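Local coordinates for protein PATF (Prochloron didemni, PDB 4BG2) that probably acts in the patellamide (cyanobactin) pathway as a member of the prenyltransferase family, at residues 30-35 / 180-185; 88-91 / 97-100. All blocks are in the same frame, centred on the assembly; numbering follows the deposited sequence.

Contact 1. Residues 30-35 / 180-185; sequences PTFPLP and LFFDGR
F182 is the one residue of 180-185 that reaches 30-35, and it meets two side chains there, F32 and P33. It follows directly on strand 173-181, at the second position of a type I turn running from F181 to G184. Its CG stands anti to the carbonyl carbon (chi1 -62°), and the ring extends from the turn toward the start of helix 34-42. The leading atoms of that ring, CZ and CE2, run into the pyrrolidine of P33: P33 CG lies 3.8 Å from F182 CZ, near the plane of the phenyl ring, and P33 CD is 3.9 Å from F182 CE2. The F32 and F182 rings meet obliquely, F32 CE1 lying 4.1 Å from F182 CE2. P33 follows a cis peptide bond and occupies the N-cap position of helix 34-42; its CB also lies over one face of the F32 ring. Farther along, backbone bonds from G184 N to F181 O and from F181 N to R185 O close the hairpin between strands 173-181 and 186-194. D183 OD1 accepts from R185 N in an Asx turn, and R185 NE gives a 2.9 Å salt bridge to D183 OD2. I90 of helix 79-91 packs on both P33 and F182. With no hydrogen bond between the segments, the join is purely apolar and rests on van der Waals contact, with P33 at the edge of the F182 ring.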
loop_
_atom_site.group_PDB
_atom_site.type_symbol
_atom_site.label_atom_id
_atom_site.label_comp_id
_atom_site.label_asym_id
_atom_site.label_seq_id
_atom_site.Cartn_x
_atom_site.Cartn_y
_atom_site.Cartn_z
ATOM N N PRO A 30 -6.215 18.329 8.105
ATOM C CA PRO A 30 -7.245 17.787 7.212
ATOM C C PRO A 30 -7.260 18.492 5.854
ATOM O O PRO A 30 -8.272 19.023 5.431
ATOM C CB PRO A 30 -8.542 18.030 7.997
ATOM C CG PRO A 30 -8.258 19.241 8.816
ATOM C CD PRO A 30 -6.794 19.179 9.163
ATOM N N THR A 31 -6.115 18.489 5.190
ATOM C CA THR A 31 -5.928 19.118 3.899
ATOM C C THR A 31 -6.541 18.246 2.794
ATOM O O THR A 31 -6.569 17.021 2.902
ATOM C CB THR A 31 -4.409 19.275 3.649
ATOM O OG1 THR A 31 -3.836 19.996 4.750
ATOM C CG2 THR A 31 -4.103 20.005 2.355
ATOM N N PHE A 32 -7.038 18.895 1.750
ATOM C CA PHE A 32 -7.425 18.227 0.523
ATOM C C PHE A 32 -6.372 17.184 0.170
ATOM O O PHE A 32 -5.181 17.499 0.198
ATOM C CB PHE A 32 -7.513 19.244 -0.620
ATOM C CG PHE A 32 -8.012 18.663 -1.892
ATOM C CD1 PHE A 32 -7.142 18.091 -2.810
ATOM C CD2 PHE A 32 -9.366 18.652 -2.155
ATOM C CE1 PHE A 32 -7.624 17.510 -3.980
ATOM C CE2 PHE A 32 -9.853 18.089 -3.321
ATOM C CZ PHE A 32 -8.985 17.517 -4.236
ATOM N N PRO A 33 -6.789 15.952 -0.189
ATOM C CA PRO A 33 -8.125 15.413 -0.392
ATOM C C PRO A 33 -8.670 14.562 0.766
ATOM O O PRO A 33 -9.584 13.743 0.564
ATOM C CB PRO A 33 -7.919 14.519 -1.601
ATOM C CG PRO A 33 -6.569 13.923 -1.324
ATOM C CD PRO A 33 -5.774 14.958 -0.577
ATOM N N LEU A 34 -8.184 14.798 1.972
ATOM C CA LEU A 34 -8.572 13.963 3.105
ATOM C C LEU A 34 -10.058 13.984 3.467
ATOM O O LEU A 34 -10.651 12.922 3.633
ATOM C CB LEU A 34 -7.700 14.288 4.307
ATOM C CG LEU A 34 -7.661 13.325 5.489
ATOM C CD1 LEU A 34 -7.852 11.863 5.085
ATOM C CD2 LEU A 34 -6.318 13.510 6.203
ATOM N N PRO A 35 -10.680 15.166 3.577
ATOM C CA PRO A 35 -12.146 15.135 3.754
ATOM C C PRO A 35 -12.908 14.339 2.702
ATOM O O PRO A 35 -13.794 13.555 3.049
ATOM C CB PRO A 35 -12.543 16.620 3.704
ATOM C CG PRO A 35 -11.329 17.346 4.167
ATOM C CD PRO A 35 -10.147 16.543 3.666
ATOM N N LEU A 180 -0.934 8.198 -8.378
ATOM C CA LEU A 180 -1.297 9.322 -9.226
ATOM C C LEU A 180 -1.124 10.623 -8.497
ATOM O O LEU A 180 -1.972 11.008 -7.700
ATOM C CB LEU A 180 -2.746 9.176 -9.696
ATOM C CG LEU A 180 -3.053 7.951 -10.577
ATOM C CD1 LEU A 180 -3.024 6.664 -9.779
ATOM C CD2 LEU A 180 -4.422 8.095 -11.213
ATOM N N PHE A 181 -0.024 11.308 -8.779
ATOM C CA PHE A 181 0.281 12.554 -8.126
ATOM C C PHE A 181 -0.523 13.701 -8.734
ATOM O O PHE A 181 -0.865 13.692 -9.930
ATOM C CB PHE A 181 1.765 12.849 -8.204
ATOM C CG PHE A 181 2.626 11.882 -7.440
ATOM C CD1 PHE A 181 2.870 12.069 -6.086
ATOM C CD2 PHE A 181 3.239 10.811 -8.081
ATOM C CE1 PHE A 181 3.705 11.215 -5.386
ATOM C CE2 PHE A 181 4.077 9.951 -7.385
ATOM C CZ PHE A 181 4.303 10.150 -6.028
ATOM N N PHE A 182 -0.765 14.717 -7.914
ATOM C CA PHE A 182 -1.639 15.820 -8.301
ATOM C C PHE A 182 -0.963 16.855 -9.204
ATOM O O PHE A 182 -1.618 17.756 -9.680
ATOM C CB PHE A 182 -2.224 16.500 -7.068
ATOM C CG PHE A 182 -3.076 15.606 -6.224
ATOM C CD1 PHE A 182 -3.513 14.383 -6.690
ATOM C CD2 PHE A 182 -3.465 16.004 -4.975
ATOM C CE1 PHE A 182 -4.295 13.556 -5.914
ATOM C CE2 PHE A 182 -4.273 15.203 -4.198
ATOM C CZ PHE A 182 -4.686 13.969 -4.665
ATOM N N ASP A 183 0.327 16.691 -9.475
ATOM C CA ASP A 183 1.004 17.477 -10.504
ATOM C C ASP A 183 1.058 16.788 -11.865
ATOM O O ASP A 183 1.726 17.276 -12.778
ATOM C CB ASP A 183 2.433 17.799 -10.065
ATOM C CG ASP A 183 3.286 16.575 -9.896
ATOM O OD1 ASP A 183 2.774 15.423 -10.008
ATOM O OD2 ASP A 183 4.496 16.752 -9.610
ATOM N N GLY A 184 0.389 15.654 -12.016
ATOM C CA GLY A 184 0.343 14.968 -13.305
ATOM C C GLY A 184 1.330 13.803 -13.430
ATOM O O GLY A 184 1.254 13.049 -14.377
ATOM N N ARG A 185 2.224 13.613 -12.463
ATOM C CA ARG A 185 3.081 12.418 -12.460
ATOM C C ARG A 185 2.311 11.187 -12.022
ATOM O O ARG A 185 1.471 11.244 -11.129
ATOM C CB ARG A 185 4.246 12.584 -11.522
ATOM C CG ARG A 185 5.355 13.454 -12.057
ATOM C CD ARG A 185 6.467 13.532 -11.018
ATOM N NE ARG A 185 5.975 14.209 -9.827
ATOM C CZ ARG A 185 5.986 13.719 -8.591
ATOM N NH1 ARG A 185 6.510 12.536 -8.313
ATOM N NH2 ARG A 185 5.467 14.449 -7.620
#

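Contact 2. Residues 88-91 / 97-100; sequences DKID and RINR
R100 draws D88 and D91, one helical turn apart on helix 79-91, onto the edge of a single guanidinium group. The bond from R100 NH2 to D91 OD2 is 3.0 Å long and nearly straight at 174°. It uses the anti lone pair of the carboxylate oxygen, and the two flat groups are almost coplanar. D88 offers OD1 to R100 NH1 at 3.1 Å, approached on the syn side but well out of the carboxylate plane; R100 NH2 adds a weak, longer bond to the same oxygen. R100 NH2 is thus shared between two acids, and the three residues form one salt-bridge network.

What brings the guanidinium here is the shape of its chain. CG of R100 sits between the backbone N and the carbonyl carbon (chi1 56°), and a bend at chi3 carries the end of the side chain across to the helix.

Beside this charged cluster, I98 places its CB 3.6 Å from D91 OD2, so the aliphatic side chain lies against the carboxylate. I98 CG1 meets I90 CG2 at 4.2 Å, an apolar touch beside the salt bridges. Behind I98 stand F182 and L180, the latter on strand 173-181; R100 also rests on L180. At the end of the helix, S92 OG hydrogen-bonds to the backbone oxygens of D88 and K89. R100 itself occupies the N-cap position of helix 101-110. The charge of the arginine probably stabilises both carboxylates as anions and should offset the repulsion between them, so that two acids on the same helix can share one partner.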
loop_
_atom_site.group_PDB
_atom_site.type_symbol
_atom_site.label_atom_id
_atom_site.label_comp_id
_atom_site.label_asym_id
_atom_site.label_seq_id
_atom_site.Cartn_x
_atom_site.Cartn_y
_atom_site.Cartn_z
ATOM N N ASP A 88 -12.665 11.146 -10.005
ATOM C CA ASP A 88 -13.543 12.209 -10.536
ATOM C C ASP A 88 -13.648 13.369 -9.561
ATOM O O ASP A 88 -13.497 14.515 -9.947
ATOM C CB ASP A 88 -14.946 11.680 -10.856
ATOM C CG ASP A 88 -14.986 10.823 -12.117
ATOM O OD1 ASP A 88 -14.002 10.808 -12.891
ATOM O OD2 ASP A 88 -16.012 10.129 -12.330
ATOM N N LYS A 89 -13.865 13.080 -8.287
ATOM C CA LYS A 89 -13.906 14.155 -7.296
ATOM C C LYS A 89 -12.568 14.925 -7.197
ATOM O O LYS A 89 -12.543 16.151 -7.143
ATOM C CB LYS A 89 -14.361 13.614 -5.938
ATOM C CG LYS A 89 -15.749 12.988 -6.025
ATOM C CD LYS A 89 -16.642 13.193 -4.812
ATOM C CE LYS A 89 -18.088 13.356 -5.261
ATOM N NZ LYS A 89 -18.909 13.794 -4.104
ATOM N N ILE A 90 -11.455 14.226 -7.268
ATOM C CA ILE A 90 -10.155 14.876 -7.118
ATOM C C ILE A 90 -9.781 15.706 -8.347
ATOM O O ILE A 90 -9.241 16.802 -8.224
ATOM C CB ILE A 90 -9.083 13.834 -6.752
ATOM C CG1 ILE A 90 -9.346 13.363 -5.316
ATOM C CG2 ILE A 90 -7.676 14.403 -6.883
ATOM C CD1 ILE A 90 -8.653 12.083 -4.943
ATOM N N ASP A 91 -10.052 15.174 -9.525
ATOM C CA ASP A 91 -9.662 15.839 -10.764
ATOM C C ASP A 91 -10.350 17.193 -10.883
ATOM O O ASP A 91 -9.719 18.177 -11.288
ATOM C CB ASP A 91 -9.983 14.969 -11.979
ATOM C CG ASP A 91 -8.788 14.783 -12.895
ATOM O OD1 ASP A 91 -8.002 15.740 -13.094
ATOM O OD2 ASP A 91 -8.646 13.671 -13.446
ATOM N N ARG A 97 -4.014 17.953 -11.170
ATOM C CA ARG A 97 -3.946 17.326 -12.455
ATOM C C ARG A 97 -3.587 15.864 -12.208
ATOM O O ARG A 97 -2.659 15.558 -11.435
ATOM C CB ARG A 97 -2.902 18.031 -13.300
ATOM C CG ARG A 97 -2.779 17.476 -14.693
ATOM C CD ARG A 97 -2.092 18.483 -15.587
ATOM N NE ARG A 97 -1.753 17.922 -16.883
ATOM C CZ ARG A 97 -1.422 18.662 -17.932
ATOM N NH1 ARG A 97 -1.397 19.988 -17.841
ATOM N NH2 ARG A 97 -1.120 18.071 -19.079
ATOM N N ILE A 98 -4.366 14.971 -12.813
ATOM C CA ILE A 98 -4.215 13.558 -12.594
ATOM C C ILE A 98 -4.030 12.856 -13.935
ATOM O O ILE A 98 -4.893 12.933 -14.792
ATOM C CB ILE A 98 -5.478 12.983 -11.899
ATOM C CG1 ILE A 98 -5.638 13.535 -10.489
ATOM C CG2 ILE A 98 -5.423 11.471 -11.833
ATOM C CD1 ILE A 98 -4.561 13.105 -9.527
ATOM N N ASN A 99 -2.926 12.136 -14.086
ATOM C CA ASN A 99 -2.740 11.274 -15.238
ATOM C C ASN A 99 -3.191 9.881 -14.890
ATOM O O ASN A 99 -2.455 9.116 -14.227
ATOM C CB ASN A 99 -1.288 11.262 -15.713
ATOM C CG ASN A 99 -1.107 10.503 -17.017
ATOM O OD1 ASN A 99 -1.974 9.750 -17.451
ATOM N ND2 ASN A 99 0.025 10.705 -17.644
ATOM N N ARG A 100 -4.394 9.539 -15.345
ATOM C CA ARG A 100 -4.968 8.241 -15.037
ATOM C C ARG A 100 -4.828 7.214 -16.170
ATOM O O ARG A 100 -5.413 6.161 -16.098
ATOM C CB ARG A 100 -6.438 8.384 -14.595
ATOM C CG ARG A 100 -7.405 9.095 -15.535
ATOM C CD ARG A 100 -8.829 8.934 -15.029
ATOM N NE ARG A 100 -9.280 10.134 -14.350
ATOM C CZ ARG A 100 -10.472 10.309 -13.777
ATOM N NH1 ARG A 100 -11.393 9.354 -13.749
ATOM N NH2 ARG A 100 -10.729 11.479 -13.203
#

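In the fold
From the N terminus, helix 3-25 leads into 30-35 and helix 34-42, whose start is met by F182 just after strand 173-181, so contact 1 closes a long loop that takes in the first four barrel strands and most of the fifth. Within that loop, contact 2 closes a far smaller one, bringing the end of helix 79-91 back against the run before helix 101-110. The centres of the two contacts lie about 9 Å apart, and they meet directly: R97 N is 2.8 Å from F182 O, a probable hydrogen bond. Together they gather the start of helix 34-42, the end of helix 79-91 and the run before helix 101-110 around the end of strand 173-181 in the antiparallel barrel.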